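Local coordinates for protein soluble epoxide hydrolase (Bacillus megaterium, PDB 4INZ) that belongs to the alpha/beta hydrolase superfamily, a soluble enzyme in which a largely parallel central sheet is flanked by helices and topped by a helical cap, at residues L185-G190 / Q202-S207; D172-D177 / G211-M216; H277-A282 / H288-E293; S159-W164 / S218-L223. The protein carries 1 engineered substitution. All blocks are in the same frame, centred on the assembly; numbering follows the deposited sequence. Where two conformers were deposited one is given.

Contact 1. Residues L185-G190 / Q202-S207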
loop_
_atom_site.group_PDB
_atom_site.type_symbol
_atom_site.label_atom_id
_atom_site.label_comp_id
_atom_site.label_asym_id
_atom_site.label_seq_id
_atom_site.Cartn_x
_atom_site.Cartn_y
_atom_site.Cartn_z
ATOM N N LEU A 185 -4.175 -14.585 8.353
ATOM C CA LEU A 185 -3.443 -13.945 7.271
ATOM C C LEU A 185 -2.253 -13.135 7.782
ATOM O O LEU A 185 -1.145 -13.258 7.259
ATOM C CB LEU A 185 -4.389 -13.065 6.450
ATOM C CG LEU A 185 -3.858 -12.417 5.177
ATOM C CD1 LEU A 185 -3.239 -13.462 4.258
ATOM C CD2 LEU A 185 -4.987 -11.669 4.470
ATOM N N VAL A 186 -2.475 -12.333 8.819
ATOM C CA VAL A 186 -1.473 -11.373 9.282
ATOM C C VAL A 186 -0.955 -11.611 10.702
ATOM O O VAL A 186 0.240 -11.469 10.966
ATOM C CB VAL A 186 -2.027 -9.932 9.202
ATOM C CG1 VAL A 186 -1.190 -8.975 10.049
ATOM C CG2 VAL A 186 -2.080 -9.477 7.756
ATOM N N ILE A 187 -1.849 -11.960 11.621
ATOM C CA ILE A 187 -1.470 -12.056 13.026
ATOM C C ILE A 187 -0.626 -13.288 13.321
ATOM O O ILE A 187 0.453 -13.198 13.909
ATOM C CB ILE A 187 -2.705 -12.073 13.952
ATOM C CG1 ILE A 187 -3.504 -10.776 13.793
ATOM C CG2 ILE A 187 -2.280 -12.272 15.402
ATOM C CD1 ILE A 187 -2.665 -9.530 13.947
ATOM N N ASP A 188 -1.125 -14.448 12.925
ATOM C CA ASP A 188 -0.442 -15.690 13.253
ATOM C C ASP A 188 1.029 -15.709 12.803
ATOM O O ASP A 188 1.911 -16.016 13.598
ATOM C CB ASP A 188 -1.236 -16.891 12.736
ATOM C CG ASP A 188 -2.562 -17.065 13.462
ATOM O OD1 ASP A 188 -2.747 -16.431 14.526
ATOM O OD2 ASP A 188 -3.417 -17.838 12.980
ATOM N N PRO A 189 1.306 -15.355 11.540
ATOM C CA PRO A 189 2.718 -15.347 11.131
ATOM C C PRO A 189 3.574 -14.266 11.806
ATOM O O PRO A 189 4.756 -14.499 12.080
ATOM C CB PRO A 189 2.651 -15.127 9.614
ATOM C CG PRO A 189 1.267 -14.669 9.330
ATOM C CD PRO A 189 0.394 -15.241 10.390
ATOM N N GLY A 190 2.995 -13.096 12.065
ATOM C CA GLY A 190 3.742 -12.025 12.702
ATOM C C GLY A 190 4.101 -12.335 14.147
ATOM O O GLY A 190 5.172 -11.972 14.631
ATOM N N GLN A 202 -3.096 -6.281 19.454
ATOM C CA GLN A 202 -4.257 -5.540 19.946
ATOM C C GLN A 202 -4.607 -4.375 19.026
ATOM O O GLN A 202 -5.787 -4.096 18.775
ATOM C CB GLN A 202 -4.002 -5.031 21.368
ATOM C CG GLN A 202 -5.191 -4.292 21.978
ATOM C CD GLN A 202 -6.384 -5.201 22.173
ATOM O OE1 GLN A 202 -6.443 -5.958 23.144
ATOM N NE2 GLN A 202 -7.344 -5.138 21.242
ATOM N N ALA A 203 -3.585 -3.689 18.528
ATOM C CA ALA A 203 -3.812 -2.569 17.626
ATOM C C ALA A 203 -4.463 -3.044 16.333
ATOM O O ALA A 203 -5.372 -2.402 15.815
ATOM C CB ALA A 203 -2.517 -1.837 17.330
ATOM N N TYR A 204 -3.987 -4.164 15.805
ATOM C CA TYR A 204 -4.588 -4.730 14.606
ATOM C C TYR A 204 -6.032 -5.139 14.856
ATOM O O TYR A 204 -6.908 -4.851 14.040
ATOM C CB TYR A 204 -3.792 -5.936 14.117
ATOM C CG TYR A 204 -2.782 -5.606 13.045
ATOM C CD1 TYR A 204 -3.122 -5.694 11.703
ATOM C CD2 TYR A 204 -1.488 -5.213 13.372
ATOM C CE1 TYR A 204 -2.208 -5.414 10.712
ATOM C CE2 TYR A 204 -0.561 -4.922 12.380
ATOM C CZ TYR A 204 -0.929 -5.022 11.051
ATOM O OH TYR A 204 -0.016 -4.739 10.055
ATOM N N MET A 205 -6.284 -5.809 15.979
ATOM C CA MET A 205 -7.642 -6.242 16.290
ATOM C C MET A 205 -8.571 -5.036 16.392
ATOM O O MET A 205 -9.685 -5.057 15.866
ATOM C CB MET A 205 -7.695 -7.053 17.589
ATOM C CG MET A 205 -6.934 -8.378 17.538
ATOM S SD MET A 205 -7.443 -9.459 16.183
ATOM C CE MET A 205 -9.176 -9.698 16.564
ATOM N N ASN A 206 -8.121 -3.994 17.087
ATOM C CA ASN A 206 -8.885 -2.753 17.142
ATOM C C ASN A 206 -9.176 -2.197 15.750
ATOM O O ASN A 206 -10.284 -1.709 15.483
ATOM C CB ASN A 206 -8.142 -1.685 17.948
ATOM C CG ASN A 206 -8.170 -1.944 19.434
ATOM O OD1 ASN A 206 -8.972 -2.743 19.933
ATOM N ND2 ASN A 206 -7.295 -1.251 20.161
ATOM N N SER A 207 -8.179 -2.247 14.869
ATOM C CA SER A 207 -8.338 -1.682 13.536
ATOM C C SER A 207 -9.438 -2.401 12.765
ATOM O O SER A 207 -10.187 -1.777 12.020
ATOM C CB SER A 207 -7.024 -1.704 12.740
ATOM O OG SER A 207 -6.784 -2.972 12.143
#

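Contact 2. Residues D172-D177 / G211-M216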
loop_
_atom_site.group_PDB
_atom_site.type_symbol
_atom_site.label_atom_id
_atom_site.label_comp_id
_atom_site.label_asym_id
_atom_site.label_seq_id
_atom_site.Cartn_x
_atom_site.Cartn_y
_atom_site.Cartn_z
ATOM N N ASP A 172 -17.538 -12.948 5.395
ATOM C CA ASP A 172 -17.724 -13.816 6.553
ATOM C C ASP A 172 -16.427 -14.561 6.889
ATOM O O ASP A 172 -16.076 -14.720 8.059
ATOM C CB ASP A 172 -18.874 -14.804 6.320
ATOM C CG ASP A 172 -18.956 -15.875 7.395
ATOM O OD1 ASP A 172 -19.457 -15.573 8.500
ATOM O OD2 ASP A 172 -18.525 -17.024 7.134
ATOM N N TYR A 173 -15.711 -15.010 5.862
ATOM C CA TYR A 173 -14.451 -15.698 6.098
ATOM C C TYR A 173 -13.496 -14.789 6.871
ATOM O O TYR A 173 -12.797 -15.232 7.779
ATOM C CB TYR A 173 -13.792 -16.124 4.785
ATOM C CG TYR A 173 -12.391 -16.636 4.989
ATOM C CD1 TYR A 173 -11.301 -15.776 4.908
ATOM C CD2 TYR A 173 -12.150 -17.974 5.269
ATOM C CE1 TYR A 173 -10.018 -16.231 5.101
ATOM C CE2 TYR A 173 -10.865 -18.439 5.463
ATOM C CZ TYR A 173 -9.802 -17.565 5.378
ATOM O OH TYR A 173 -8.514 -18.022 5.572
ATOM N N MET A 174 -13.469 -13.514 6.508
ATOM C CA MET A 174 -12.536 -12.583 7.134
ATOM C C MET A 174 -12.980 -12.168 8.535
ATOM O O MET A 174 -12.147 -12.036 9.436
ATOM C CB MET A 174 -12.327 -11.341 6.262
ATOM C CG MET A 174 -11.624 -11.621 4.936
ATOM S SD MET A 174 -9.958 -12.289 5.146
ATOM C CE MET A 174 -9.565 -12.656 3.441
ATOM N N GLU A 175 -14.287 -11.974 8.715
ATOM C CA GLU A 175 -14.831 -11.437 9.966
ATOM C C GLU A 175 -15.165 -12.463 11.047
ATOM O O GLU A 175 -15.068 -12.163 12.243
ATOM C CB GLU A 175 -16.112 -10.645 9.688
ATOM C CG GLU A 175 -15.953 -9.395 8.869
ATOM C CD GLU A 175 -17.289 -8.720 8.632
ATOM O OE1 GLU A 175 -17.303 -7.506 8.361
ATOM O OE2 GLU A 175 -18.330 -9.407 8.720
ATOM N N ARG A 176 -15.593 -13.652 10.636
ATOM C CA ARG A 176 -16.152 -14.627 11.578
ATOM C C ARG A 176 -15.170 -14.980 12.697
ATOM O O ARG A 176 -13.952 -14.954 12.501
ATOM C CB ARG A 176 -16.586 -15.904 10.845
ATOM C CG ARG A 176 -15.420 -16.719 10.301
ATOM C CD ARG A 176 -15.861 -17.901 9.426
ATOM N NE ARG A 176 -14.699 -18.606 8.875
ATOM C CZ ARG A 176 -14.756 -19.654 8.055
ATOM N NH1 ARG A 176 -15.926 -20.151 7.670
ATOM N NH2 ARG A 176 -13.632 -20.209 7.623
ATOM N N ASP A 177 -15.710 -15.292 13.870
ATOM C CA ASP A 177 -14.909 -15.742 15.002
ATOM C C ASP A 177 -13.732 -14.820 15.289
ATOM O O ASP A 177 -12.564 -15.210 15.195
ATOM C CB ASP A 177 -14.447 -17.175 14.778
ATOM C CG ASP A 177 -15.606 -18.119 14.558
ATOM O OD1 ASP A 177 -16.296 -18.441 15.548
ATOM O OD2 ASP A 177 -15.838 -18.518 13.399
ATOM N N GLY A 211 -12.742 -0.706 11.594
ATOM C CA GLY A 211 -12.810 -0.594 10.147
ATOM C C GLY A 211 -13.963 -1.392 9.582
ATOM O O GLY A 211 -14.790 -1.905 10.327
ATOM N N SER A 212 -14.007 -1.503 8.256
ATOM C CA SER A 212 -15.051 -2.255 7.572
ATOM C C SER A 212 -14.449 -3.244 6.586
ATOM O O SER A 212 -13.820 -2.850 5.598
ATOM C CB SER A 212 -15.988 -1.314 6.822
ATOM O OG SER A 212 -16.828 -2.053 5.947
ATOM N N VAL A 213 -14.647 -4.528 6.846
ATOM C CA VAL A 213 -14.162 -5.545 5.926
ATOM C C VAL A 213 -14.842 -5.396 4.567
ATOM O O VAL A 213 -14.217 -5.598 3.526
ATOM C CB VAL A 213 -14.352 -6.964 6.491
ATOM C CG1 VAL A 213 -14.042 -8.010 5.419
ATOM C CG2 VAL A 213 -13.455 -7.158 7.705
ATOM N N LEU A 214 -16.116 -5.014 4.572
ATOM C CA LEU A 214 -16.821 -4.770 3.315
ATOM C C LEU A 214 -16.090 -3.707 2.495
ATOM O O LEU A 214 -15.816 -3.897 1.308
ATOM C CB LEU A 214 -18.274 -4.358 3.567
ATOM C CG LEU A 214 -19.087 -3.991 2.324
ATOM C CD1 LEU A 214 -19.075 -5.126 1.307
ATOM C CD2 LEU A 214 -20.516 -3.626 2.699
ATOM N N SER A 215 -15.761 -2.593 3.139
ATOM C CA SER A 215 -15.015 -1.522 2.492
ATOM C C SER A 215 -13.678 -2.022 1.956
ATOM O O SER A 215 -13.297 -1.711 0.828
ATOM C CB SER A 215 -14.752 -0.389 3.478
ATOM O OG SER A 215 -15.961 0.233 3.874
ATOM N N MET A 216 -12.956 -2.780 2.777
ATOM C CA MET A 216 -11.652 -3.272 2.371
ATOM C C MET A 216 -11.770 -4.132 1.104
ATOM O O MET A 216 -11.003 -3.949 0.153
ATOM C CB MET A 216 -10.985 -4.014 3.541
ATOM C CG MET A 216 -10.830 -3.120 4.781
ATOM S SD MET A 216 -10.676 -3.937 6.391
ATOM C CE MET A 216 -9.032 -4.633 6.264
HETATM O O HOH W 1 -16.319 -5.379 9.069
HETATM O O HOH W 2 -17.991 -4.350 7.025
#

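Contact 3. Residues H277-A282 / H288-E293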
loop_
_atom_site.group_PDB
_atom_site.type_symbol
_atom_site.label_atom_id
_atom_site.label_comp_id
_atom_site.label_asym_id
_atom_site.label_seq_id
_atom_site.Cartn_x
_atom_site.Cartn_y
_atom_site.Cartn_z
ATOM N N HIS A 277 16.207 -2.717 -3.794
ATOM C CA HIS A 277 16.829 -3.484 -2.714
ATOM C C HIS A 277 15.931 -4.664 -2.405
ATOM O O HIS A 277 14.757 -4.481 -2.086
ATOM C CB HIS A 277 16.970 -2.636 -1.451
ATOM C CG HIS A 277 17.780 -3.287 -0.380
ATOM N ND1 HIS A 277 17.232 -4.131 0.569
ATOM C CD2 HIS A 277 19.102 -3.224 -0.106
ATOM C CE1 HIS A 277 18.185 -4.549 1.384
ATOM N NE2 HIS A 277 19.329 -4.016 0.991
ATOM N N ARG A 278 16.478 -5.872 -2.493
ATOM C CA ARG A 278 15.694 -7.079 -2.256
ATOM C C ARG A 278 16.122 -7.757 -0.962
ATOM O O ARG A 278 17.303 -8.016 -0.761
ATOM C CB ARG A 278 15.879 -8.058 -3.413
ATOM C CG ARG A 278 15.358 -7.569 -4.748
ATOM C CD ARG A 278 15.755 -8.575 -5.821
ATOM N NE ARG A 278 14.884 -8.538 -6.985
ATOM C CZ ARG A 278 14.308 -9.615 -7.514
ATOM N NH1 ARG A 278 13.521 -9.495 -8.575
ATOM N NH2 ARG A 278 14.520 -10.814 -6.976
ATOM N N LEU A 279 15.160 -8.052 -0.092
ATOM C CA LEU A 279 15.456 -8.731 1.162
ATOM C C LEU A 279 15.188 -10.219 1.018
ATOM O O LEU A 279 14.060 -10.627 0.757
ATOM C CB LEU A 279 14.599 -8.167 2.298
ATOM C CG LEU A 279 14.796 -6.694 2.642
ATOM C CD1 LEU A 279 13.974 -5.797 1.735
ATOM C CD2 LEU A 279 14.416 -6.460 4.092
ATOM N N ALA A 280 16.227 -11.029 1.188
ATOM C CA ALA A 280 16.077 -12.472 1.075
ATOM C C ALA A 280 15.230 -13.056 2.207
ATOM O O ALA A 280 14.539 -14.057 2.019
ATOM C CB ALA A 280 17.446 -13.154 1.024
ATOM N N GLU A 281 15.276 -12.426 3.374
ATOM C CA GLU A 281 14.626 -12.985 4.558
ATOM C C GLU A 281 13.358 -12.239 4.973
ATOM O O GLU A 281 12.930 -12.317 6.127
ATOM C CB GLU A 281 15.607 -13.041 5.736
ATOM C CG GLU A 281 16.910 -13.771 5.433
ATOM C CD GLU A 281 16.716 -15.264 5.253
ATOM O OE1 GLU A 281 15.578 -15.745 5.453
ATOM O OE2 GLU A 281 17.699 -15.957 4.917
ATOM N N ALA A 282 12.756 -11.513 4.034
ATOM C CA ALA A 282 11.477 -10.872 4.310
ATOM C C ALA A 282 10.428 -11.289 3.302
ATOM O O ALA A 282 10.736 -11.600 2.146
ATOM C CB ALA A 282 11.611 -9.380 4.321
ATOM N N HIS A 288 7.891 -3.746 8.478
ATOM C CA HIS A 288 7.859 -4.152 9.889
ATOM C C HIS A 288 8.433 -5.536 10.184
ATOM O O HIS A 288 8.620 -5.883 11.347
ATOM C CB HIS A 288 6.498 -3.907 10.589
ATOM C CG HIS A 288 5.385 -4.808 10.148
ATOM N ND1 HIS A 288 4.183 -4.871 10.824
ATOM C CD2 HIS A 288 5.271 -5.655 9.098
ATOM C CE1 HIS A 288 3.379 -5.721 10.213
ATOM N NE2 HIS A 288 4.015 -6.211 9.161
ATOM N N GLU A 289 8.756 -6.301 9.140
ATOM C CA GLU A 289 9.485 -7.559 9.322
ATOM C C GLU A 289 10.967 -7.334 9.610
ATOM O O GLU A 289 11.553 -8.010 10.470
ATOM C CB GLU A 289 9.355 -8.447 8.083
ATOM C CG GLU A 289 7.960 -8.960 7.830
ATOM C CD GLU A 289 7.882 -9.841 6.595
ATOM O OE1 GLU A 289 8.788 -10.695 6.414
ATOM O OE2 GLU A 289 6.912 -9.678 5.812
ATOM N N LYS A 290 11.570 -6.393 8.881
ATOM C CA LYS A 290 13.000 -6.100 8.983
ATOM C C LYS A 290 13.207 -4.586 9.011
ATOM O O LYS A 290 13.801 -4.009 8.095
ATOM C CB LYS A 290 13.748 -6.689 7.781
ATOM C CG LYS A 290 13.659 -8.206 7.669
ATOM C CD LYS A 290 14.350 -8.904 8.832
ATOM C CE LYS A 290 14.389 -10.422 8.620
ATOM N NZ LYS A 290 15.262 -11.151 9.604
ATOM N N PRO A 291 12.716 -3.931 10.063
ATOM C CA PRO A 291 12.686 -2.463 10.045
ATOM C C PRO A 291 14.070 -1.817 9.985
ATOM O O PRO A 291 14.222 -0.772 9.348
ATOM C CB PRO A 291 11.975 -2.112 11.359
ATOM C CG PRO A 291 12.178 -3.313 12.232
ATOM C CD PRO A 291 12.123 -4.483 11.292
ATOM N N GLN A 292 15.066 -2.406 10.638
ATOM C CA GLN A 292 16.381 -1.774 10.645
ATOM C C GLN A 292 17.006 -1.790 9.251
ATOM O O GLN A 292 17.509 -0.770 8.770
ATOM C CB GLN A 292 17.323 -2.434 11.652
ATOM C CG GLN A 292 18.688 -1.772 11.668
ATOM C CD GLN A 292 19.566 -2.225 12.827
ATOM O OE1 GLN A 292 19.074 -2.710 13.851
ATOM N NE2 GLN A 292 20.873 -2.066 12.668
ATOM N N GLU A 293 16.983 -2.953 8.604
ATOM C CA GLU A 293 17.500 -3.063 7.237
ATOM C C GLU A 293 16.769 -2.090 6.300
ATOM O O GLU A 293 17.385 -1.386 5.489
ATOM C CB GLU A 293 17.355 -4.493 6.713
ATOM C CG GLU A 293 17.921 -4.653 5.318
ATOM C CD GLU A 293 17.922 -6.081 4.827
ATOM O OE1 GLU A 293 17.577 -6.989 5.615
ATOM O OE2 GLU A 293 18.279 -6.298 3.646
HETATM O O HOH W 3 10.358 -12.087 8.217
#

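Contact 4. Residues S159-W164 / S218-L223. Engineered in segment 159-164: Ala-162 (natural residue Met).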
loop_
_atom_site.group_PDB
_atom_site.type_symbol
_atom_site.label_atom_id
_atom_site.label_comp_id
_atom_site.label_asym_id
_atom_site.label_seq_id
_atom_site.Cartn_x
_atom_site.Cartn_y
_atom_site.Cartn_z
ATOM N N SER A 159 -2.188 -14.612 -7.429
ATOM C CA SER A 159 -3.209 -13.564 -7.426
ATOM C C SER A 159 -4.640 -14.104 -7.453
ATOM O O SER A 159 -5.591 -13.326 -7.510
ATOM C CB SER A 159 -3.003 -12.602 -8.604
ATOM O OG SER A 159 -1.804 -11.849 -8.464
ATOM N N GLU A 160 -4.788 -15.426 -7.408
ATOM C CA GLU A 160 -6.101 -16.059 -7.512
ATOM C C GLU A 160 -7.056 -15.581 -6.427
ATOM O O GLU A 160 -8.272 -15.606 -6.607
ATOM C CB GLU A 160 -5.980 -17.585 -7.453
ATOM C CG GLU A 160 -5.409 -18.220 -8.713
ATOM C CD GLU A 160 -5.256 -19.727 -8.586
ATOM O OE1 GLU A 160 -4.852 -20.376 -9.578
ATOM O OE2 GLU A 160 -5.537 -20.263 -7.490
ATOM N N TYR A 161 -6.502 -15.149 -5.299
ATOM C CA TYR A 161 -7.329 -14.693 -4.187
ATOM C C TYR A 161 -8.149 -13.463 -4.574
ATOM O O TYR A 161 -9.229 -13.238 -4.030
ATOM C CB TYR A 161 -6.475 -14.405 -2.946
ATOM C CG TYR A 161 -5.582 -13.198 -3.091
ATOM C CD1 TYR A 161 -4.324 -13.308 -3.667
ATOM C CD2 TYR A 161 -6.000 -11.941 -2.657
ATOM C CE1 TYR A 161 -3.505 -12.204 -3.810
ATOM C CE2 TYR A 161 -5.186 -10.830 -2.796
ATOM C CZ TYR A 161 -3.943 -10.967 -3.376
ATOM O OH TYR A 161 -3.130 -9.868 -3.515
ATOM N N ALA A 162 -7.638 -12.669 -5.511
ATOM C CA ALA A 162 -8.348 -11.467 -5.949
ATOM C C ALA A 162 -9.666 -11.825 -6.634
ATOM O O ALA A 162 -10.666 -11.117 -6.492
ATOM C CB ALA A 162 -7.476 -10.633 -6.866
ATOM N N LYS A 163 -9.665 -12.929 -7.373
ATOM C CA LYS A 163 -10.892 -13.433 -7.968
ATOM C C LYS A 163 -11.816 -13.943 -6.864
ATOM O O LYS A 163 -13.013 -13.660 -6.860
ATOM C CB LYS A 163 -10.578 -14.537 -8.982
ATOM C CG LYS A 163 -11.796 -15.170 -9.638
ATOM C CD LYS A 163 -12.676 -14.147 -10.333
ATOM C CE LYS A 163 -13.666 -14.832 -11.275
ATOM N NZ LYS A 163 -12.980 -15.423 -12.460
ATOM N N TRP A 164 -11.251 -14.676 -5.911
ATOM C CA TRP A 164 -12.034 -15.188 -4.795
ATOM C C TRP A 164 -12.657 -14.047 -3.992
ATOM O O TRP A 164 -13.789 -14.160 -3.520
ATOM C CB TRP A 164 -11.172 -16.079 -3.899
ATOM C CG TRP A 164 -11.928 -16.730 -2.789
ATOM C CD1 TRP A 164 -13.048 -17.501 -2.902
ATOM C CD2 TRP A 164 -11.610 -16.687 -1.392
ATOM N NE1 TRP A 164 -13.451 -17.933 -1.664
ATOM C CE2 TRP A 164 -12.587 -17.446 -0.719
ATOM C CE3 TRP A 164 -10.599 -16.072 -0.646
ATOM C CZ2 TRP A 164 -12.582 -17.607 0.664
ATOM C CZ3 TRP A 164 -10.595 -16.238 0.732
ATOM C CH2 TRP A 164 -11.580 -17.001 1.369
ATOM N N SER A 218 -14.126 -4.038 -1.055
ATOM C CA SER A 218 -14.674 -3.221 -2.139
ATOM C C SER A 218 -13.592 -2.721 -3.099
ATOM O O SER A 218 -13.830 -2.610 -4.304
ATOM C CB SER A 218 -15.496 -2.050 -1.588
ATOM O OG SER A 218 -16.678 -2.510 -0.962
ATOM N N TYR A 219 -12.412 -2.420 -2.568
ATOM C CA TYR A 219 -11.272 -2.058 -3.404
ATOM C C TYR A 219 -11.065 -3.097 -4.496
ATOM O O TYR A 219 -10.902 -2.756 -5.672
ATOM C CB TYR A 219 -9.998 -2.006 -2.567
ATOM C CG TYR A 219 -9.815 -0.796 -1.688
ATOM C CD1 TYR A 219 -10.603 -0.596 -0.561
ATOM C CD2 TYR A 219 -8.813 0.127 -1.962
ATOM C CE1 TYR A 219 -10.406 0.499 0.252
ATOM C CE2 TYR A 219 -8.610 1.226 -1.157
ATOM C CZ TYR A 219 -9.406 1.410 -0.054
ATOM O OH TYR A 219 -9.197 2.504 0.743
ATOM N N TYR A 220 -11.043 -4.366 -4.095
ATOM C CA TYR A 220 -10.761 -5.467 -5.016
ATOM C C TYR A 220 -11.871 -5.663 -6.040
ATOM O O TYR A 220 -11.634 -6.140 -7.157
ATOM C CB TYR A 220 -10.555 -6.781 -4.249
ATOM C CG TYR A 220 -9.292 -6.835 -3.421
ATOM C CD1 TYR A 220 -8.126 -7.388 -3.936
ATOM C CD2 TYR A 220 -9.267 -6.342 -2.120
ATOM C CE1 TYR A 220 -6.966 -7.440 -3.182
ATOM C CE2 TYR A 220 -8.114 -6.390 -1.359
ATOM C CZ TYR A 220 -6.963 -6.941 -1.894
ATOM O OH TYR A 220 -5.809 -6.988 -1.141
ATOM N N ARG A 221 -13.085 -5.298 -5.654
ATOM C CA ARG A 221 -14.252 -5.570 -6.489
ATOM C C ARG A 221 -14.411 -4.574 -7.631
ATOM O O ARG A 221 -15.350 -4.673 -8.423
ATOM C CB ARG A 221 -15.511 -5.662 -5.618
ATOM C CG ARG A 221 -15.468 -6.906 -4.751
ATOM C CD ARG A 221 -16.462 -6.913 -3.606
ATOM N NE ARG A 221 -16.372 -8.187 -2.902
ATOM C CZ ARG A 221 -17.115 -8.533 -1.857
ATOM N NH1 ARG A 221 -18.017 -7.692 -1.368
ATOM N NH2 ARG A 221 -16.947 -9.725 -1.299
ATOM N N ASN A 222 -13.484 -3.625 -7.709
ATOM C CA ASN A 222 -13.408 -2.696 -8.830
ATOM C C ASN A 222 -12.266 -3.024 -9.781
ATOM O O ASN A 222 -12.139 -2.403 -10.835
ATOM C CB ASN A 222 -13.253 -1.258 -8.336
ATOM C CG ASN A 222 -14.513 -0.732 -7.683
ATOM O OD1 ASN A 222 -15.621 -1.033 -8.123
ATOM N ND2 ASN A 222 -14.351 0.060 -6.633
ATOM N N LEU A 223 -11.432 -3.992 -9.409
ATOM C CA LEU A 223 -10.284 -4.353 -10.241
ATOM C C LEU A 223 -10.714 -4.866 -11.612
ATOM O O LEU A 223 -11.668 -5.636 -11.733
ATOM C CB LEU A 223 -9.408 -5.391 -9.541
ATOM C CG LEU A 223 -8.675 -4.900 -8.291
ATOM C CD1 LEU A 223 -8.008 -6.060 -7.568
ATOM C CD2 LEU A 223 -7.649 -3.841 -8.674
HETATM O O HOH W 4 -3.460 -7.353 -1.986
#

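Contact 1. Residues L185-G190 / Q202-S207
Tyr-204 of helix 198-210 meets Val-186 and Ile-187 of helix 169-193 with two different parts. At its root, CB lies 3.8 Å from CD1 of Ile-187, whose side chain runs past it in the opposite direction. Further out, the ring is met by Val-186: CG1 stands 3.8 Å from Tyr-204 CE1 and 4.2 Å from the ring centroid, 29° off the ring normal, an off-centre CH-pi contact in which the two side chains cross almost at right angles. Val-186 can offer this methyl because CG1 is anti to its backbone N (chi1 163°). The phenol OH is hydrogen-bonded to Asp-49 OD1, while Phe-50 packs edge-to-face with the ring. Next along the chain, Met-205 packs on Phe-179 of helix 169-193. One turn on from Tyr-204, Ser-207 OG gives its hydrogen to Tyr-204 O (2.7 Å), an intrahelical bond that satisfies a buried hydroxyl. Across the interface, Val-186 and Ile-187 belong to a wide pi-type turn of helix 169-193, just ahead of a kink at Pro-189. With no hydrogen bond between the two segments, the helices are joined here by dispersion and CH-pi contacts, whereas the polar end of Tyr-204 is committed to Asp-49.

Contact 2. Residues D172-D177 / G211-M216
In the helical cap of this alpha/beta hydrolase, the first turn of helix 213-220 rests on helix 169-193 where Val-213 meets Met-174 and Glu-175. The valine presents both methyls: CG1 lies 3.8 Å from Met-174 CB, and CG2 is 3.5 Å from Glu-175 CG. The glutamate stretches out beyond CG (chi2 179°), its chain passing the valine in the opposite direction, and so carries OE1 to within 3.5 Å of Val-213 CB. Besides its aliphatic contact, OE1 takes a hydrogen bond from Gln-171 NE2, one turn earlier on the same helix. A water bound to Val-213 N at 2.9 Å also lies against Glu-175 OE1, although that second distance is modelled too short to be trusted. Another water accepts from Leu-214 N at 3.2 Å, touches Ser-212 OG at 2.8 Å and reaches the same carboxylate oxygen only by a long, weak bond. The carboxylate lies near the amino end of the helix, a placement that may favour its negative charge. Ser-212 closes this end directly, its OG accepting from Ser-215 N at 3.1 Å with a nearly straight N-H...O angle of 171°. Gly-211 has just left helix 198-210, and Ser-212 begins the next helix as a serine N-cap, a classic way of closing a helix start.

Contact 3. Residues H277-A282 / H288-E293
His-277, on the edge strand 274-279, turns its ring toward Glu-293, the ring and carboxylate planes being almost perpendicular (87°); their closest approach is modelled too tightly to be interpreted. Two residues on, Leu-279 reaches both Lys-290 and Glu-293, CD2 lying 3.8 Å from Lys-290 CB and 3.5 Å from Glu-293 OE1. The chain then makes a type I turn, Leu-279 to Ala-282. Within it, Glu-281 O is 3.5 Å from Lys-290 CE, the lysine chain bending at chi2 (-65°) before running out alongside the turn. A water donates to Glu-289 OE1 at 2.8 Å and, weakly, to Glu-281 O. Ala-282 finally packs its CB 4.1 Å from Lys-290 CG and 3.8 Å from Glu-289 OE1. Glu-289 is gripped at both oxygens by backbone amides, OE1 by Ser-283 N and OE2 by Ala-285 N, which fixes its carboxylate against the loop. The whole forms the passage from the last strand to the C-terminal helix of the alpha/beta hydrolase fold.

Contact 4. Residues S159-W164 / S218-L223
Tyr-161 holds its ring between its own backbone N and carbonyl carbon (chi1 69°), and Tyr-220 sets its ring beside the backbone N (chi1 -69°); these rotations send the two phenols toward each other from helix 160-164 and helix 213-220. Their carbons meet at a single point, Tyr-161 CE2 to Tyr-220 CE1 at 3.8 Å, with the side chains crossing at a slant and no stacking. Beyond this point one water lies 3.0 Å from Tyr-161 OH and in the plane of the Tyr-220 ring; its approach to Tyr-220 OH is modelled rather short. Nearer the root of the Tyr-220 ring, CB of Ala-162, an engineered residue that is methionine in the natural sequence, sits 4.4 Å from Tyr-220 CD1. Trp-115 and Phe-165 each pack edge-to-face with Tyr-220, so its ring is held within an aromatic cluster. The tyrosines thus touch through carbon alone, with no direct hydrogen bond between the segments, and their hydroxyls share a water whose bond to Tyr-220 is doubtful in length.

Contacts 1, 2 and 4 join helices inserted between strands 131-137 and 248-253, the usual place of the cap, whereas contact 3 lies in the core domain. Along the chain contact 1 nests inside contact 2, and contact 2 inside contact 4. Helix 169-193 serves contacts 1 and 2, whose centres are about 13 Å apart; helix 213-220 serves contacts 2 and 4, with centres about 14 Å apart and touching through Tyr-173 and Trp-164. One place where cap and core meet is Tyr-204 OH of contact 1, which packs 3.5 Å from His-288 CE1 of contact 3. A bound PEG, probably from crystallisation, lies about 3 Å from the Tyr-220 side chain, consistent with contact 4 bordering a pocket.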